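Local coordinates for uncharacterized conserved protein (Thermotoga maritima, PDB 2ZBV), which binds adenosine and probably acts on S-adenosyl-L-methionine as a hydrolase or halogenase, at residues N182-F192 with V230-A241. Sequence-based numbering, arbitrary orientation.
With ADN (adenosine), chain F.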
# COMPACT_ATOMS: atom_id res chain seq x y z
N ASN A 182 2.31 -6.67 17.89
CA ASN A 182 3.32 -6.29 18.86
C ASN A 182 2.83 -4.99 19.50
O ASN A 182 2.28 -4.13 18.81
CB ASN A 182 4.67 -6.10 18.18
CG ASN A 182 5.22 -7.40 17.61
OD1 ASN A 182 5.04 -8.47 18.20
ND2 ASN A 182 5.90 -7.31 16.47
N VAL A 183 3.03 -4.88 20.80
CA VAL A 183 2.58 -3.71 21.56
C VAL A 183 3.74 -2.81 21.97
O VAL A 183 4.44 -3.09 22.94
CB VAL A 183 1.82 -4.18 22.83
CG1 VAL A 183 1.43 -2.99 23.70
CG2 VAL A 183 0.57 -4.96 22.42
N SER A 184 3.96 -1.73 21.23
CA SER A 184 5.04 -0.82 21.56
C SER A 184 4.54 0.32 22.45
O SER A 184 3.54 0.97 22.13
CB SER A 184 5.69 -0.24 20.31
OG SER A 184 6.76 0.60 20.68
N THR A 185 5.25 0.57 23.54
CA THR A 185 4.87 1.62 24.48
C THR A 185 5.64 2.90 24.20
O THR A 185 6.42 2.97 23.24
CB THR A 185 5.17 1.20 25.94
OG1 THR A 185 6.59 1.19 26.15
CG2 THR A 185 4.62 -0.18 26.23
N ASN A 186 5.42 3.91 25.03
CA ASN A 186 6.10 5.19 24.88
C ASN A 186 7.21 5.24 25.93
O ASN A 186 7.77 6.29 26.21
CB ASN A 186 5.11 6.34 25.10
CG ASN A 186 4.57 6.40 26.51
OD1 ASN A 186 4.47 5.37 27.19
ND2 ASN A 186 4.21 7.60 26.96
N ILE A 187 7.52 4.08 26.49
CA ILE A 187 8.56 3.95 27.51
C ILE A 187 9.91 3.64 26.85
O ILE A 187 10.07 2.61 26.21
CB ILE A 187 8.23 2.80 28.49
CG1 ILE A 187 6.90 3.08 29.19
CG2 ILE A 187 9.36 2.65 29.51
CD1 ILE A 187 6.33 1.86 29.89
N PRO A 188 10.89 4.54 27.00
CA PRO A 188 12.18 4.24 26.37
C PRO A 188 12.77 3.01 27.04
O PRO A 188 12.69 2.87 28.27
CB PRO A 188 13.01 5.50 26.66
CG PRO A 188 11.96 6.58 26.86
CD PRO A 188 10.91 5.85 27.66
N PHE A 189 13.35 2.10 26.26
CA PHE A 189 13.93 0.91 26.86
C PHE A 189 15.06 1.29 27.81
O PHE A 189 15.36 0.55 28.75
CB PHE A 189 14.46 -0.06 25.80
CG PHE A 189 14.55 -1.47 26.28
CD1 PHE A 189 13.41 -2.26 26.38
CD2 PHE A 189 15.77 -2.01 26.68
CE1 PHE A 189 13.47 -3.56 26.88
CE2 PHE A 189 15.84 -3.30 27.18
CZ PHE A 189 14.69 -4.08 27.28
N ASP A 190 15.69 2.43 27.56
CA ASP A 190 16.77 2.92 28.42
C ASP A 190 16.19 3.27 29.79
O ASP A 190 16.79 2.95 30.82
CB ASP A 190 17.42 4.17 27.83
CG ASP A 190 18.35 3.86 26.68
OD1 ASP A 190 19.17 2.93 26.82
OD2 ASP A 190 18.25 4.54 25.63
N LEU A 191 15.04 3.92 29.80
CA LEU A 191 14.37 4.28 31.04
C LEU A 191 14.08 2.99 31.80
O LEU A 191 14.30 2.90 33.01
CB LEU A 191 13.06 5.01 30.74
CG LEU A 191 12.32 5.54 31.97
CD1 LEU A 191 13.10 6.71 32.55
CD2 LEU A 191 10.92 5.99 31.59
N PHE A 192 13.58 2.00 31.08
CA PHE A 192 13.26 0.70 31.66
C PHE A 192 14.52 0.05 32.24
O PHE A 192 14.46 -0.62 33.26
CB PHE A 192 12.64 -0.21 30.59
CG PHE A 192 12.44 -1.63 31.03
CD1 PHE A 192 13.24 -2.65 30.51
CD2 PHE A 192 11.45 -1.97 31.94
CE1 PHE A 192 13.05 -3.97 30.90
CE2 PHE A 192 11.25 -3.29 32.34
CZ PHE A 192 12.05 -4.29 31.81
N VAL A 230 9.38 -9.10 26.68
CA VAL A 230 9.55 -7.65 26.73
C VAL A 230 10.89 -7.39 26.08
O VAL A 230 11.89 -8.04 26.42
CB VAL A 230 9.55 -7.13 28.19
CG1 VAL A 230 10.14 -5.74 28.25
CG2 VAL A 230 8.12 -7.12 28.74
N HIS A 231 10.93 -6.46 25.14
CA HIS A 231 12.19 -6.17 24.47
C HIS A 231 12.20 -4.75 23.93
O HIS A 231 11.19 -4.04 23.99
CB HIS A 231 12.39 -7.16 23.32
CG HIS A 231 11.45 -6.95 22.18
ND1 HIS A 231 11.87 -6.56 20.92
CD2 HIS A 231 10.10 -7.04 22.11
CE1 HIS A 231 10.82 -6.42 20.13
NE2 HIS A 231 9.73 -6.70 20.83
N PRO A 232 13.36 -4.30 23.42
CA PRO A 232 13.41 -2.94 22.88
C PRO A 232 13.06 -3.02 21.39
O PRO A 232 13.69 -3.80 20.67
CB PRO A 232 14.86 -2.54 23.11
CG PRO A 232 15.60 -3.84 22.91
CD PRO A 232 14.71 -4.85 23.62
N ASP A 233 12.07 -2.26 20.93
CA ASP A 233 11.71 -2.30 19.52
C ASP A 233 12.79 -1.62 18.68
O ASP A 233 13.80 -1.17 19.22
CB ASP A 233 10.32 -1.68 19.26
CG ASP A 233 10.26 -0.19 19.52
OD1 ASP A 233 11.32 0.47 19.55
OD2 ASP A 233 9.13 0.34 19.68
N SER A 234 12.58 -1.54 17.38
CA SER A 234 13.57 -0.95 16.48
C SER A 234 13.85 0.54 16.67
O SER A 234 14.83 1.05 16.13
CB SER A 234 13.16 -1.21 15.02
OG SER A 234 11.92 -0.61 14.72
N ALA A 235 13.01 1.23 17.43
CA ALA A 235 13.21 2.66 17.67
C ALA A 235 13.70 2.95 19.09
O ALA A 235 13.76 4.11 19.51
CB ALA A 235 11.92 3.42 17.39
N GLY A 236 14.03 1.90 19.83
CA GLY A 236 14.52 2.09 21.19
C GLY A 236 13.46 2.12 22.28
O GLY A 236 13.77 2.47 23.42
N PHE A 237 12.23 1.75 21.95
CA PHE A 237 11.15 1.74 22.93
C PHE A 237 10.82 0.35 23.46
O PHE A 237 11.01 -0.66 22.77
CB PHE A 237 9.89 2.36 22.33
CG PHE A 237 9.95 3.86 22.20
CD1 PHE A 237 9.72 4.67 23.31
CD2 PHE A 237 10.28 4.45 20.99
CE1 PHE A 237 9.81 6.06 23.21
CE2 PHE A 237 10.38 5.84 20.87
CZ PHE A 237 10.14 6.65 21.99
N LEU A 238 10.32 0.30 24.69
CA LEU A 238 9.96 -0.97 25.30
C LEU A 238 8.72 -1.49 24.60
O LEU A 238 7.70 -0.79 24.52
CB LEU A 238 9.69 -0.80 26.80
CG LEU A 238 9.40 -2.10 27.55
CD1 LEU A 238 9.80 -1.96 29.01
CD2 LEU A 238 7.92 -2.46 27.41
N GLU A 239 8.81 -2.71 24.08
CA GLU A 239 7.71 -3.34 23.38
C GLU A 239 7.39 -4.70 23.98
O GLU A 239 8.28 -5.40 24.48
CB GLU A 239 8.08 -3.50 21.90
CG GLU A 239 7.04 -4.21 21.03
CD GLU A 239 7.45 -4.24 19.56
OE1 GLU A 239 8.32 -5.05 19.19
OE2 GLU A 239 6.90 -3.44 18.77
N ILE A 240 6.11 -5.07 23.96
CA ILE A 240 5.69 -6.36 24.47
C ILE A 240 5.25 -7.16 23.26
O ILE A 240 4.43 -6.69 22.46
CB ILE A 240 4.51 -6.26 25.47
CG1 ILE A 240 4.92 -5.47 26.71
CG2 ILE A 240 4.05 -7.66 25.89
CD1 ILE A 240 4.55 -4.01 26.64
N ALA A 241 5.79 -8.37 23.11
CA ALA A 241 5.43 -9.22 21.98
C ALA A 241 5.18 -10.65 22.43
O ALA A 241 5.55 -11.04 23.53
CB ALA A 241 6.55 -9.20 20.95
O5' ADN F . 12.41 -7.96 11.62
C5' ADN F . 11.24 -8.11 10.83
C4' ADN F . 10.68 -9.51 11.04
O4' ADN F . 10.30 -9.72 12.43
C3' ADN F . 9.42 -9.78 10.21
O3' ADN F . 9.76 -10.36 8.96
C2' ADN F . 8.56 -10.70 11.12
O2' ADN F . 8.31 -11.98 10.51
C1' ADN F . 9.35 -10.82 12.43
N9 ADN F . 8.46 -10.70 13.59
C8 ADN F . 7.76 -9.58 13.96
N7 ADN F . 7.07 -9.82 15.03
C5 ADN F . 7.26 -11.10 15.42
C6 ADN F . 6.77 -11.92 16.48
N6 ADN F . 5.89 -11.41 17.41
N1 ADN F . 7.19 -13.20 16.56
C2 ADN F . 8.05 -13.71 15.67
N3 ADN F . 8.53 -12.98 14.66
C4 ADN F . 8.16 -11.69 14.50
O HOH W 1 4.47 -2.21 17.70
O HOH W 2 15.97 3.36 24.67
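Asn182 meets both Ala241 and the adenine through OD1, which lies 3.2 Å from Ala241 CB and accepts from N6 of the adenosine, while ND2 donates to N7 in a nearly straight bond (175°). The amide thus reads two neighbouring positions of the base; the adenosine is also hydrogen-bonded to Val242 and Leu244 and to Asp7, Asp68 and Thr125 of the second subunit. Val183 then exchanges both backbone hydrogen bonds with Ile240, as an antiparallel hydrogen-bonded pair. At Ser184, OG lies anti to the backbone N (chi1 -178°) and donates to Asp233 OD2 at 2.6 Å, nearly along the C-O axis. The other carboxylate oxygen, Asp233 OD1, accepts from Ala235 N, an Asx turn within the type I turn from Asp233 to Gly236, and from Phe237 N on the opposite face of its plane; an alanine in place of Asp233 would probably leave the Ser184 hydroxyl without this acceptor and set the turn free to shift. Thr185 grips Leu238 O twice, through N and through OG1 at 2.8 Å, and the same hydroxyl accepts from Ile187 N in an ST turn. Between Ser184 and Pro188 the register slips by two residues, a beta bulge in the C-terminal domain's sheet, where strand 237-241 runs between 183-185 and the hairpin partner 230-232. Pairing resumes where Leu238 N donates to Ile187 O in a nearly straight bond (N-H...O 175°), and Phe189 N, just after the N-cap Pro188, bonds to Gly236 O. The Phe189 ring is sandwiched between Pro232 CB, 3.7 Å from its centroid, and Phe192 CD1 on the opposite face, with Leu238 CA at its edge. Finally, Phe192 receives Leu238 CD1 over one face, 3.6 Å from the ring centroid, while Ile261 of strand 258-262 touches both side chains.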